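Local coordinates for uncharacterized protein MJ0690 (Methanocaldococcus jannaschii, PDB 3K32) that is of unknown function but probably acts as a nucleotide-binding, HUP-type alpha/beta subunit linked to tRNA methylation, at residues N39-S45 with A171-I176; I77-P83 with E185-P189; K61-L65 with I97-Y102. All blocks are in the same frame, centred on the assembly; numbering follows the deposited sequence.

Contact 1. Residues N39-S45 with A171-I176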
ATOM      1  N   ASN B  39       2.423  24.793  -3.250  1.00 32.76           N
ATOM      2  CA  ASN B  39       2.989  26.018  -2.676  1.00 27.42           C
ATOM      3  C   ASN B  39       1.894  26.987  -2.220  1.00 30.04           C
ATOM      4  O   ASN B  39       0.844  27.109  -2.855  1.00 32.76           O
ATOM      5  CB  ASN B  39       3.924  26.723  -3.662  1.00 19.10           C
ATOM      6  CG  ASN B  39       4.708  27.824  -3.002  1.00 28.37           C
ATOM      7  OD1 ASN B  39       4.529  29.005  -3.303  1.00 27.94           O
ATOM      8  ND2 ASN B  39       5.551  27.446  -2.042  1.00 29.54           N
ATOM      9  N   PHE B  40       2.131  27.693  -1.122  1.00 42.25           N
ATOM     10  CA  PHE B  40       1.090  28.570  -0.587  1.00 42.88           C
ATOM     11  C   PHE B  40       1.477  30.038  -0.679  1.00 37.24           C
ATOM     12  O   PHE B  40       0.835  30.882  -0.056  1.00 28.66           O
ATOM     13  CB  PHE B  40       0.779  28.235   0.873  1.00 37.10           C
ATOM     14  CG  PHE B  40       0.213  26.862   1.092  1.00 30.33           C
ATOM     15  CD1 PHE B  40       1.040  25.809   1.468  1.00 26.07           C
ATOM     16  CD2 PHE B  40      -1.151  26.628   0.960  1.00 39.57           C
ATOM     17  CE1 PHE B  40       0.524  24.531   1.695  1.00 32.15           C
ATOM     18  CE2 PHE B  40      -1.689  25.347   1.197  1.00 34.69           C
ATOM     19  CZ  PHE B  40      -0.846  24.298   1.563  1.00 31.65           C
ATOM     20  N   GLY B  41       2.536  30.330  -1.436  1.00 37.48           N
ATOM     21  CA  GLY B  41       2.996  31.694  -1.641  1.00 34.77           C
ATOM     22  C   GLY B  41       3.775  32.321  -0.492  1.00 41.77           C
ATOM     23  O   GLY B  41       4.138  33.493  -0.556  1.00 49.96           O
ATOM     24  N   VAL B  42       4.027  31.547   0.561  1.00 34.95           N
ATOM     25  CA  VAL B  42       4.817  32.001   1.696  1.00 37.87           C
ATOM     26  C   VAL B  42       6.300  32.041   1.326  1.00 46.43           C
ATOM     27  O   VAL B  42       6.890  33.120   1.226  1.00 38.43           O
ATOM     28  CB  VAL B  42       4.608  31.094   2.940  1.00 32.15           C
ATOM     29  CG1 VAL B  42       5.559  31.483   4.047  1.00 37.79           C
ATOM     30  CG2 VAL B  42       3.173  31.185   3.436  1.00 27.44           C
ATOM     31  N   ILE B  43       6.894  30.862   1.130  1.00 49.29           N
ATOM     32  CA  ILE B  43       8.283  30.746   0.662  1.00 40.15           C
ATOM     33  C   ILE B  43       8.461  29.634  -0.390  1.00 36.39           C
ATOM     34  O   ILE B  43       7.650  28.708  -0.485  1.00 27.52           O
ATOM     35  CB  ILE B  43       9.294  30.552   1.835  1.00 39.23           C
ATOM     36  CG1 ILE B  43       8.992  29.277   2.636  1.00 44.39           C
ATOM     37  CG2 ILE B  43       9.300  31.760   2.760  1.00 28.21           C
ATOM     38  CD1 ILE B  43       9.991  29.016   3.800  1.00 20.50           C
ATOM     39  N   PRO B  44       9.527  29.730  -1.196  1.00 40.88           N
ATOM     40  CA  PRO B  44       9.752  28.760  -2.276  1.00 40.40           C
ATOM     41  C   PRO B  44      10.297  27.411  -1.786  1.00 39.88           C
ATOM     42  O   PRO B  44      11.258  26.888  -2.342  1.00 46.50           O
ATOM     43  CB  PRO B  44      10.777  29.472  -3.164  1.00 37.35           C
ATOM     44  CG  PRO B  44      11.517  30.355  -2.225  1.00 34.17           C
ATOM     45  CD  PRO B  44      10.487  30.848  -1.247  1.00 30.56           C
ATOM     46  N   SER B  45       9.660  26.842  -0.771  1.00 30.83           N
ATOM     47  CA  SER B  45      10.126  25.597  -0.182  1.00 32.90           C
ATOM     48  C   SER B  45      10.074  24.391  -1.139  1.00 39.75           C
ATOM     49  O   SER B  45      10.492  23.291  -0.771  1.00 51.28           O
ATOM     50  CB  SER B  45       9.352  25.296   1.113  1.00 42.36           C
ATOM     51  OG  SER B  45       7.983  24.995   0.857  1.00 47.77           O
ATOM     52  N   ALA B 171       7.753  23.434   6.076  1.00 44.61           N
ATOM     53  CA  ALA B 171       8.529  24.659   5.910  1.00 37.04           C
ATOM     54  C   ALA B 171       7.656  25.904   5.851  1.00 39.48           C
ATOM     55  O   ALA B 171       7.911  26.879   6.566  1.00 39.55           O
ATOM     56  CB  ALA B 171       9.406  24.568   4.681  1.00 38.19           C
ATOM     57  N   GLU B 172       6.633  25.868   4.996  1.00 39.14           N
ATOM     58  CA  GLU B 172       5.752  27.024   4.822  1.00 37.94           C
ATOM     59  C   GLU B 172       4.958  27.300   6.094  1.00 34.68           C
ATOM     60  O   GLU B 172       4.656  28.452   6.411  1.00 26.72           O
ATOM     61  CB  GLU B 172       4.831  26.892   3.588  1.00 34.24           C
ATOM     62  CG  GLU B 172       5.593  26.967   2.256  1.00 38.64           C
ATOM     63  CD  GLU B 172       4.751  27.435   1.062  1.00 45.15           C
ATOM     64  OE1 GLU B 172       3.952  26.634   0.523  1.00 46.34           O
ATOM     65  OE2 GLU B 172       4.923  28.601   0.639  1.00 44.39           O
ATOM     66  N   ILE B 173       4.633  26.241   6.830  1.00 33.45           N
ATOM     67  CA  ILE B 173       3.943  26.409   8.095  1.00 34.09           C
ATOM     68  C   ILE B 173       4.920  26.988   9.109  1.00 42.07           C
ATOM     69  O   ILE B 173       4.628  27.970   9.794  1.00 34.96           O
ATOM     70  CB  ILE B 173       3.390  25.081   8.600  1.00 34.08           C
ATOM     71  CG1 ILE B 173       2.440  24.488   7.551  1.00 33.87           C
ATOM     72  CG2 ILE B 173       2.699  25.265   9.958  1.00 25.45           C
ATOM     73  CD1 ILE B 173       1.704  23.254   8.006  1.00 25.37           C
ATOM     74  N   ARG B 174       6.092  26.368   9.176  1.00 48.87           N
ATOM     75  CA  ARG B 174       7.161  26.798  10.051  1.00 49.93           C
ATOM     76  C   ARG B 174       7.379  28.298   9.879  1.00 45.84           C
ATOM     77  O   ARG B 174       7.495  29.042  10.858  1.00 43.21           O
ATOM     78  CB  ARG B 174       8.436  26.027   9.707  1.00 57.50           C
ATOM     79  CG  ARG B 174       9.277  25.611  10.901  1.00 66.14           C
ATOM     80  CD  ARG B 174      10.216  24.465  10.532  1.00 82.15           C
ATOM     81  NE  ARG B 174      11.625  24.827  10.704  1.00101.10           N
ATOM     82  CZ  ARG B 174      12.626  23.950  10.762  1.00107.37           C
ATOM     83  NH1 ARG B 174      12.380  22.649  10.668  1.00109.11           N
ATOM     84  NH2 ARG B 174      13.876  24.372  10.921  1.00104.88           N
ATOM     85  N   HIS B 175       7.412  28.741   8.630  1.00 34.49           N
ATOM     86  CA  HIS B 175       7.710  30.131   8.342  1.00 40.22           C
ATOM     87  C   HIS B 175       6.687  31.087   8.939  1.00 47.93           C
ATOM     88  O   HIS B 175       7.044  32.099   9.546  1.00 40.62           O
ATOM     89  CB  HIS B 175       7.802  30.355   6.844  1.00 39.71           C
ATOM     90  CG  HIS B 175       8.560  31.588   6.477  1.00 47.93           C
ATOM     91  ND1 HIS B 175       7.938  32.784   6.187  1.00 53.41           N
ATOM     92  CD2 HIS B 175       9.887  31.817   6.372  1.00 50.82           C
ATOM     93  CE1 HIS B 175       8.851  33.696   5.907  1.00 48.99           C
ATOM     94  NE2 HIS B 175      10.044  33.135   6.012  1.00 49.94           N
ATOM     95  N   ILE B 176       5.410  30.776   8.752  1.00 55.44           N
ATOM     96  CA  ILE B 176       4.354  31.614   9.302  1.00 54.82           C
ATOM     97  C   ILE B 176       4.541  31.713  10.810  1.00 48.77           C
ATOM     98  O   ILE B 176       4.385  32.783  11.391  1.00 48.61           O
ATOM     99  CB  ILE B 176       2.941  31.080   8.955  1.00 42.12           C
ATOM    100  CG1 ILE B 176       2.736  31.074   7.438  1.00 40.30           C
ATOM    101  CG2 ILE B 176       1.863  31.933   9.612  1.00 43.54           C
ATOM    102  CD1 ILE B 176       1.386  30.569   7.004  1.00 36.07           C
TER
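Val42 and Glu172 bring the two backbones to 6.0 Å between their CA atoms, where the loop that leaves strand 32-39 bends over one side of helix 169-180. Glu172 carries the contact. Its chain is extended beyond CG and pushes the carboxylate into the hollow of the loop, where backbone amides turn toward it. Phe40 N donates to Glu172 OE1 at 2.7 Å, on the syn lone pair, the side facing the other oxygen. Ile43 N reaches the anti lone pair of Glu172 OE2 at 3.0 Å, and Val42 N adds a weak bond to that same oxygen. The amide of Asn39 lies over the carboxylate, nearly parallel to it (planes 14° apart), with ND2 above the group and not in its plane. It belongs to the loop's own bracing: ND2 donates to Ile43 O at 2.9 Å, while OD1 accepts from Gly41 N from above the carbonyl plane, making an Asx turn. Farther along the helix, the His175 ring takes Ile43 CG2 over the centre of one face, a CH-pi contact 3.5 Å from the centroid. With CG anti to the backbone N (chi1 -160°), His175 swings its ring up beside the loop, and Val42 CG1 comes within 3.5 Å of ND1. Val42 CG2 crosses Ile176 CG1 at about a right angle, and Ser45 CB meets Ala171 CB at the other end. Phe40 and Ile176 also both pack on Val70 of helix 68-80. Three backbone N-H groups thus converge on one largely buried carboxylate, an arrangement that would probably favour its ionised form and that fixes the shape of the loop following the strand.

Contact 2. Residues I77-P83 with E185-P189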
ATOM      1  N   ILE B  77      -1.488  24.472  14.963  1.00 47.45           N
ATOM      2  CA  ILE B  77      -0.233  24.147  15.628  1.00 40.72           C
ATOM      3  C   ILE B  77      -0.151  24.891  16.958  1.00 36.33           C
ATOM      4  O   ILE B  77       0.135  24.299  17.987  1.00 30.11           O
ATOM      5  CB  ILE B  77       0.978  24.543  14.769  1.00 40.43           C
ATOM      6  CG1 ILE B  77       1.060  23.660  13.531  1.00 44.45           C
ATOM      7  CG2 ILE B  77       2.250  24.388  15.554  1.00 30.33           C
ATOM      8  CD1 ILE B  77       1.254  22.216  13.855  1.00 43.78           C
ATOM      9  N   ILE B  78      -0.423  26.191  16.936  1.00 36.99           N
ATOM     10  CA  ILE B  78      -0.319  26.993  18.152  1.00 49.18           C
ATOM     11  C   ILE B  78      -1.110  26.421  19.330  1.00 51.82           C
ATOM     12  O   ILE B  78      -0.813  26.729  20.479  1.00 56.75           O
ATOM     13  CB  ILE B  78      -0.782  28.455  17.955  1.00 52.46           C
ATOM     14  CG1 ILE B  78      -0.073  29.122  16.775  1.00 48.40           C
ATOM     15  CG2 ILE B  78      -0.524  29.248  19.228  1.00 52.75           C
ATOM     16  CD1 ILE B  78       1.413  29.254  16.959  1.00 49.27           C
ATOM     17  N   GLU B  79      -2.118  25.601  19.061  1.00 46.76           N
ATOM     18  CA  GLU B  79      -2.971  25.142  20.151  1.00 51.76           C
ATOM     19  C   GLU B  79      -2.891  23.646  20.386  1.00 41.31           C
ATOM     20  O   GLU B  79      -3.139  23.175  21.498  1.00 41.26           O
ATOM     21  CB  GLU B  79      -4.419  25.574  19.930  1.00 62.17           C
ATOM     22  CG  GLU B  79      -5.148  24.781  18.880  1.00 70.84           C
ATOM     23  CD  GLU B  79      -6.365  25.513  18.369  1.00 82.37           C
ATOM     24  OE1 GLU B  79      -7.353  24.845  17.998  1.00 85.60           O
ATOM     25  OE2 GLU B  79      -6.334  26.763  18.346  1.00 87.81           O
ATOM     26  N   HIS B  80      -2.551  22.893  19.348  1.00 32.18           N
ATOM     27  CA  HIS B  80      -2.313  21.476  19.541  1.00 31.88           C
ATOM     28  C   HIS B  80      -0.866  21.244  19.950  1.00 38.68           C
ATOM     29  O   HIS B  80      -0.546  20.266  20.627  1.00 40.87           O
ATOM     30  CB  HIS B  80      -2.689  20.675  18.299  1.00 39.37           C
ATOM     31  CG  HIS B  80      -4.152  20.375  18.204  1.00 54.18           C
ATOM     32  ND1 HIS B  80      -5.006  21.072  17.370  1.00 51.29           N
ATOM     33  CD2 HIS B  80      -4.918  19.462  18.850  1.00 52.46           C
ATOM     34  CE1 HIS B  80      -6.230  20.596  17.503  1.00 50.25           C
ATOM     35  NE2 HIS B  80      -6.206  19.618  18.398  1.00 48.17           N
ATOM     36  N   LYS B  81      -0.004  22.171  19.546  1.00 50.00           N
ATOM     37  CA  LYS B  81       1.430  22.112  19.821  1.00 51.22           C
ATOM     38  C   LYS B  81       2.156  20.976  19.100  1.00 55.50           C
ATOM     39  O   LYS B  81       3.309  21.133  18.716  1.00 66.83           O
ATOM     40  CB  LYS B  81       1.709  22.095  21.319  1.00 48.68           C
ATOM     41  CG  LYS B  81       1.278  23.369  22.013  1.00 55.11           C
ATOM     42  CD  LYS B  81       2.079  24.577  21.564  1.00 55.30           C
ATOM     43  CE  LYS B  81       1.317  25.845  21.909  1.00 57.06           C
ATOM     44  NZ  LYS B  81       2.164  27.063  22.000  1.00 53.84           N
ATOM     45  N   TYR B  82       1.505  19.835  18.909  1.00 54.04           N
ATOM     46  CA  TYR B  82       2.048  18.870  17.961  1.00 51.90           C
ATOM     47  C   TYR B  82       1.332  19.042  16.642  1.00 47.46           C
ATOM     48  O   TYR B  82       0.167  19.437  16.610  1.00 46.32           O
ATOM     49  CB  TYR B  82       1.996  17.427  18.468  1.00 51.67           C
ATOM     50  CG  TYR B  82       0.678  16.712  18.306  1.00 57.21           C
ATOM     51  CD1 TYR B  82       0.513  15.735  17.325  1.00 56.06           C
ATOM     52  CD2 TYR B  82      -0.388  16.976  19.162  1.00 62.69           C
ATOM     53  CE1 TYR B  82      -0.686  15.061  17.182  1.00 55.31           C
ATOM     54  CE2 TYR B  82      -1.591  16.304  19.032  1.00 64.81           C
ATOM     55  CZ  TYR B  82      -1.737  15.351  18.038  1.00 62.66           C
ATOM     56  OH  TYR B  82      -2.940  14.686  17.912  1.00 67.26           O
ATOM     57  N   PRO B  83       2.048  18.784  15.545  1.00 42.38           N
ATOM     58  CA  PRO B  83       1.589  19.113  14.193  1.00 38.72           C
ATOM     59  C   PRO B  83       0.523  18.198  13.563  1.00 36.73           C
ATOM     60  O   PRO B  83      -0.085  18.622  12.580  1.00 31.37           O
ATOM     61  CB  PRO B  83       2.883  19.105  13.366  1.00 38.43           C
ATOM     62  CG  PRO B  83       3.865  18.331  14.157  1.00 35.48           C
ATOM     63  CD  PRO B  83       3.481  18.444  15.591  1.00 39.87           C
ATOM     64  N   GLU B 185      11.282  25.822  16.631  1.00 61.86           N
ATOM     65  CA  GLU B 185      12.100  24.750  17.156  1.00 65.37           C
ATOM     66  C   GLU B 185      11.313  23.987  18.214  1.00 62.70           C
ATOM     67  O   GLU B 185      11.594  22.827  18.482  1.00 53.84           O
ATOM     68  CB  GLU B 185      13.379  25.320  17.758  1.00 74.21           C
ATOM     69  CG  GLU B 185      14.447  24.279  18.066  1.00 85.51           C
ATOM     70  CD  GLU B 185      15.437  24.105  16.931  1.00 89.48           C
ATOM     71  OE1 GLU B 185      16.659  24.212  17.181  1.00 87.02           O
ATOM     72  OE2 GLU B 185      14.987  23.870  15.789  1.00 91.95           O
ATOM     73  N   LYS B 186      10.322  24.646  18.807  1.00 72.87           N
ATOM     74  CA  LYS B 186       9.478  24.018  19.827  1.00 77.42           C
ATOM     75  C   LYS B 186       8.564  22.928  19.260  1.00 70.77           C
ATOM     76  O   LYS B 186       8.393  21.874  19.875  1.00 67.73           O
ATOM     77  CB  LYS B 186       8.632  25.063  20.566  1.00 80.18           C
ATOM     78  CG  LYS B 186       9.421  25.973  21.488  1.00 80.07           C
ATOM     79  CD  LYS B 186       8.493  26.722  22.428  1.00 81.91           C
ATOM     80  CE  LYS B 186       9.167  27.957  22.994  1.00 79.60           C
ATOM     81  NZ  LYS B 186      10.530  27.652  23.518  1.00 76.64           N
ATOM     82  N   TYR B 187       7.973  23.178  18.097  1.00 64.32           N
ATOM     83  CA  TYR B 187       7.105  22.179  17.480  1.00 63.70           C
ATOM     84  C   TYR B 187       7.802  21.400  16.359  1.00 64.57           C
ATOM     85  O   TYR B 187       7.586  20.200  16.210  1.00 66.66           O
ATOM     86  CB  TYR B 187       5.811  22.816  16.965  1.00 60.03           C
ATOM     87  CG  TYR B 187       5.464  24.137  17.607  1.00 62.39           C
ATOM     88  CD1 TYR B 187       5.579  25.320  16.892  1.00 70.69           C
ATOM     89  CD2 TYR B 187       5.031  24.209  18.922  1.00 63.17           C
ATOM     90  CE1 TYR B 187       5.269  26.537  17.465  1.00 70.14           C
ATOM     91  CE2 TYR B 187       4.722  25.427  19.505  1.00 64.49           C
ATOM     92  CZ  TYR B 187       4.842  26.584  18.769  1.00 68.55           C
ATOM     93  OH  TYR B 187       4.536  27.803  19.324  1.00 78.25           O
ATOM     94  N   PHE B 188       8.638  22.078  15.580  1.00 62.92           N
ATOM     95  CA  PHE B 188       9.295  21.447  14.436  1.00 67.55           C
ATOM     96  C   PHE B 188      10.806  21.388  14.601  1.00 70.11           C
ATOM     97  O   PHE B 188      11.543  21.916  13.774  1.00 64.48           O
ATOM     98  CB  PHE B 188       8.958  22.189  13.137  1.00 68.53           C
ATOM     99  CG  PHE B 188       7.563  21.930  12.623  1.00 62.32           C
ATOM    100  CD1 PHE B 188       6.640  22.961  12.524  1.00 50.65           C
ATOM    101  CD2 PHE B 188       7.178  20.656  12.240  1.00 53.30           C
ATOM    102  CE1 PHE B 188       5.373  22.732  12.046  1.00 46.61           C
ATOM    103  CE2 PHE B 188       5.905  20.420  11.764  1.00 44.64           C
ATOM    104  CZ  PHE B 188       5.000  21.459  11.666  1.00 44.18           C
ATOM    105  N   PRO B 189      11.276  20.706  15.651  1.00 82.33           N
ATOM    106  CA  PRO B 189      12.694  20.775  16.027  1.00 88.41           C
ATOM    107  C   PRO B 189      13.628  20.560  14.839  1.00 95.05           C
ATOM    108  O   PRO B 189      14.093  21.548  14.266  1.00100.54           O
ATOM    109  CB  PRO B 189      12.847  19.634  17.034  1.00 85.18           C
ATOM    110  CG  PRO B 189      11.465  19.381  17.547  1.00 82.89           C
ATOM    111  CD  PRO B 189      10.550  19.666  16.400  1.00 81.72           C
TER
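Tyr187 lies against the end of helix 68-80, its ring laid against Ile77 and Lys81, which approach from the same side, while Lys186 CB lies over the rim of the other face. Ile77 CG2 sits over its face, offset toward the rim, in a CH-pi contact 4.0 Å from the ring centroid; its nearest ring atom is Tyr187 CD1, at 3.7 Å. This methyl is anti to the backbone N of Ile77 (chi1 -68° for the other branch, CG1), which directs it at the ring. Across the ring from CD1, Lys81 CD approaches Tyr187 CE2 obliquely at 3.5 Å. At the far end of the ring, Ile78 CD1 comes to 4.2 Å from Tyr187 OH. Were Tyr187 an alanine, Ile77 CG2 would probably lose the ring face it packs on and the aliphatic part of Lys81 would be left free to turn. Next along the chain, Phe188 reaches back past Pro83, the two side chains running in opposite directions, with Pro83 CB 3.6 Å from Phe188 CZ; Ile77 CD1 touches this ring more loosely. After the helix the chain turns at Lys81, which has positive phi (67°) while its N still bonds to Ile77 O, and this brings Pro83 round to Phe188. Leu177 of helix 169-180 packs on both Ile77 and Ile78, and Phe188 rests on Glu170 and Arg174 of that helix. Helix 184-187 and the residues after it are thus joined to the end of helix 68-80 by apolar and ring contacts, so that cohesion here depends on shape and burial and not on directed polar bonds.

Contact 3. Residues K61-L65 with I97-Y102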
ATOM      1  N   LYS B  61       5.580  19.969 -11.509  1.00 30.06           N
ATOM      2  CA  LYS B  61       4.788  21.183 -11.537  1.00 33.20           C
ATOM      3  C   LYS B  61       4.563  21.648 -10.104  1.00 33.31           C
ATOM      4  O   LYS B  61       4.385  20.828  -9.203  1.00 33.92           O
ATOM      5  CB  LYS B  61       3.447  20.886 -12.214  1.00 43.86           C
ATOM      6  CG  LYS B  61       2.519  22.075 -12.375  1.00 47.37           C
ATOM      7  CD  LYS B  61       1.789  21.986 -13.711  1.00 54.99           C
ATOM      8  CE  LYS B  61       0.283  22.005 -13.554  1.00 59.60           C
ATOM      9  NZ  LYS B  61      -0.209  20.767 -12.896  1.00 64.28           N
ATOM     10  N   VAL B  62       4.588  22.954  -9.874  1.00 29.01           N
ATOM     11  CA  VAL B  62       4.143  23.449  -8.581  1.00 22.75           C
ATOM     12  C   VAL B  62       2.788  24.124  -8.688  1.00 25.52           C
ATOM     13  O   VAL B  62       2.546  24.927  -9.567  1.00 33.11           O
ATOM     14  CB  VAL B  62       5.173  24.352  -7.835  1.00 29.23           C
ATOM     15  CG1 VAL B  62       6.583  24.231  -8.431  1.00 20.47           C
ATOM     16  CG2 VAL B  62       4.693  25.782  -7.755  1.00 28.30           C
ATOM     17  N   ILE B  63       1.903  23.754  -7.777  1.00 32.37           N
ATOM     18  CA  ILE B  63       0.561  24.276  -7.718  1.00 20.02           C
ATOM     19  C   ILE B  63       0.428  25.235  -6.535  1.00 27.71           C
ATOM     20  O   ILE B  63       0.684  24.868  -5.377  1.00 26.30           O
ATOM     21  CB  ILE B  63      -0.397  23.118  -7.531  1.00 16.68           C
ATOM     22  CG1 ILE B  63      -0.306  22.205  -8.747  1.00 20.51           C
ATOM     23  CG2 ILE B  63      -1.822  23.621  -7.294  1.00 10.88           C
ATOM     24  CD1 ILE B  63      -1.372  21.183  -8.815  1.00 27.17           C
ATOM     25  N   THR B  64       0.031  26.463  -6.822  1.00 29.33           N
ATOM     26  CA  THR B  64      -0.079  27.473  -5.783  1.00 36.67           C
ATOM     27  C   THR B  64      -1.497  27.519  -5.208  1.00 41.37           C
ATOM     28  O   THR B  64      -2.472  27.670  -5.946  1.00 44.68           O
ATOM     29  CB  THR B  64       0.340  28.847  -6.325  1.00 40.38           C
ATOM     30  OG1 THR B  64       1.628  28.725  -6.941  1.00 38.61           O
ATOM     31  CG2 THR B  64       0.408  29.874  -5.206  1.00 33.76           C
ATOM     32  N   LEU B  65      -1.603  27.371  -3.888  1.00 34.74           N
ATOM     33  CA  LEU B  65      -2.900  27.384  -3.207  1.00 28.58           C
ATOM     34  C   LEU B  65      -3.008  28.593  -2.284  1.00 27.38           C
ATOM     35  O   LEU B  65      -2.006  29.243  -1.991  1.00 28.14           O
ATOM     36  CB  LEU B  65      -3.108  26.081  -2.430  1.00 22.27           C
ATOM     37  CG  LEU B  65      -3.873  24.994  -3.211  1.00 33.73           C
ATOM     38  CD1 LEU B  65      -3.651  25.072  -4.710  1.00 27.52           C
ATOM     39  CD2 LEU B  65      -3.564  23.609  -2.692  1.00 28.22           C
ATOM     40  N   ILE B  97      -9.299  19.998  -3.109  1.00 32.52           N
ATOM     41  CA  ILE B  97      -9.044  20.961  -4.172  1.00 31.73           C
ATOM     42  C   ILE B  97      -8.498  20.274  -5.418  1.00 21.91           C
ATOM     43  O   ILE B  97      -8.986  20.493  -6.518  1.00 29.02           O
ATOM     44  CB  ILE B  97      -8.052  22.054  -3.717  1.00 32.98           C
ATOM     45  CG1 ILE B  97      -8.640  22.870  -2.554  1.00 32.26           C
ATOM     46  CG2 ILE B  97      -7.692  22.963  -4.881  1.00 21.05           C
ATOM     47  CD1 ILE B  97      -7.692  23.930  -2.003  1.00 26.72           C
ATOM     48  N   LEU B  98      -7.482  19.446  -5.239  1.00 18.50           N
ATOM     49  CA  LEU B  98      -6.847  18.783  -6.367  1.00 26.60           C
ATOM     50  C   LEU B  98      -7.781  17.783  -7.032  1.00 25.58           C
ATOM     51  O   LEU B  98      -7.696  17.549  -8.232  1.00 37.26           O
ATOM     52  CB  LEU B  98      -5.542  18.114  -5.930  1.00 35.31           C
ATOM     53  CG  LEU B  98      -4.332  19.055  -5.830  1.00 40.86           C
ATOM     54  CD1 LEU B  98      -4.093  19.713  -7.150  1.00 43.36           C
ATOM     55  CD2 LEU B  98      -4.563  20.136  -4.796  1.00 51.83           C
ATOM     56  N   ALA B  99      -8.695  17.218  -6.256  1.00 32.22           N
ATOM     57  CA  ALA B  99      -9.659  16.255  -6.792  1.00 37.68           C
ATOM     58  C   ALA B  99     -10.673  16.846  -7.779  1.00 29.29           C
ATOM     59  O   ALA B  99     -11.413  16.115  -8.414  1.00 36.76           O
ATOM     60  CB  ALA B  99     -10.376  15.528  -5.662  1.00 37.30           C
ATOM     61  N   ASP B 100     -10.732  18.170  -7.881  1.00 27.43           N
ATOM     62  CA  ASP B 100     -11.610  18.816  -8.859  1.00 17.75           C
ATOM     63  C   ASP B 100     -10.917  18.892 -10.205  1.00 25.44           C
ATOM     64  O   ASP B 100     -11.577  19.047 -11.234  1.00 38.24           O
ATOM     65  CB  ASP B 100     -12.037  20.231  -8.408  1.00 29.04           C
ATOM     66  CG  ASP B 100     -13.020  20.214  -7.226  1.00 44.03           C
ATOM     67  OD1 ASP B 100     -13.900  19.333  -7.180  1.00 39.37           O
ATOM     68  OD2 ASP B 100     -12.918  21.089  -6.339  1.00 52.01           O
ATOM     69  N   GLU B 101      -9.588  18.767 -10.201  1.00 29.02           N
ATOM     70  CA  GLU B 101      -8.794  18.943 -11.417  1.00 39.28           C
ATOM     71  C   GLU B 101      -8.196  17.659 -11.997  1.00 35.71           C
ATOM     72  O   GLU B 101      -8.003  17.570 -13.201  1.00 33.24           O
ATOM     73  CB  GLU B 101      -7.678  19.969 -11.195  1.00 55.71           C
ATOM     74  CG  GLU B 101      -8.163  21.407 -11.101  1.00 76.66           C
ATOM     75  CD  GLU B 101      -7.622  22.130  -9.872  1.00 96.02           C
ATOM     76  OE1 GLU B 101      -8.386  22.902  -9.252  1.00 99.89           O
ATOM     77  OE2 GLU B 101      -6.439  21.919  -9.519  1.00100.48           O
ATOM     78  N   TYR B 102      -7.874  16.683 -11.156  1.00 29.76           N
ATOM     79  CA  TYR B 102      -7.233  15.468 -11.653  1.00 33.32           C
ATOM     80  C   TYR B 102      -7.980  14.248 -11.153  1.00 35.36           C
ATOM     81  O   TYR B 102      -8.199  14.089  -9.956  1.00 39.40           O
ATOM     82  CB  TYR B 102      -5.770  15.375 -11.205  1.00 37.44           C
ATOM     83  CG  TYR B 102      -4.987  16.647 -11.371  1.00 39.83           C
ATOM     84  CD1 TYR B 102      -4.352  16.939 -12.572  1.00 37.09           C
ATOM     85  CD2 TYR B 102      -4.874  17.556 -10.326  1.00 38.61           C
ATOM     86  CE1 TYR B 102      -3.637  18.102 -12.737  1.00 29.77           C
ATOM     87  CE2 TYR B 102      -4.157  18.722 -10.482  1.00 46.87           C
ATOM     88  CZ  TYR B 102      -3.544  18.989 -11.694  1.00 41.78           C
ATOM     89  OH  TYR B 102      -2.835  20.145 -11.862  1.00 44.88           O
TER
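Ile63 and Leu98 meet at the apolar centre, where strand 59-64 faces the end of helix 84-98. Ile63 CD1 lies 3.5 Å from Leu98 CD1, the two side chains sliding past each other in opposite directions. On the Ile63 side, CG1 is anti to the carbonyl carbon (chi1 -63°) and chi2 is extended, so that CD1 is carried forward to the helix. Leu65 continues the seam: its CG meets Ile97 CD1 tip to tip at 4.1 Å, and Leu65 CD2 crosses obliquely to Leu98 CD2. The backbones stay well apart, with 9.3 Å between the CA atoms of Ile63 and Leu98, and side chains fill the interval. Outward from this centre stands Tyr102. Leu98 CD1 lies at the edge of its ring, in plane, while Glu101 CB lies over the rim of one face; Ile63 CD1 approaches the ring obliquely and comes to 3.5 Å from Tyr102 OH. Leu98 O accepts from both Glu101 N and Tyr102 N, which helps to place the turn that carries the tyrosine. At the polar edge, Lys61 NZ donates to Tyr102 OH at 2.9 Å. The lysine arrives from the opposite direction to the phenol, its chain bent at three torsions. Strand 59-64 is the outermost of its parallel sheet within the chain, paired with strand 32-39, and Tyr102 also meets the ring of His10. The contact is a strand-to-helix layer of an alpha/beta fold, its apolar centre, partly open at the surface, bordered by one lysine-phenol bond in which the ammonium would probably polarise the hydroxyl.

Contacts 1 and 3 are joined through the parallel sheet: Asn39 N lies 2.7 Å from Ile63 O and Asn39 O 2.7 Å from Leu65 N, both probable hydrogen bonds, although the contact centres are about 17 Å apart. Along the chain, contact 3 is nested inside the loop that contact 1 closes. Contacts 1 and 2, with centres about 16 Å apart, meet through helix 169-180, which carries one segment of contact 1: its Ile173 CG2 packs on Ile77 CG1 and Phe188 CE1 of contact 2. Contacts 2 and 3 do not touch, their nearest atoms lying about 16 Å apart. Contact 1 therefore stands between the sheet edge and the helices farther out, linking the other two.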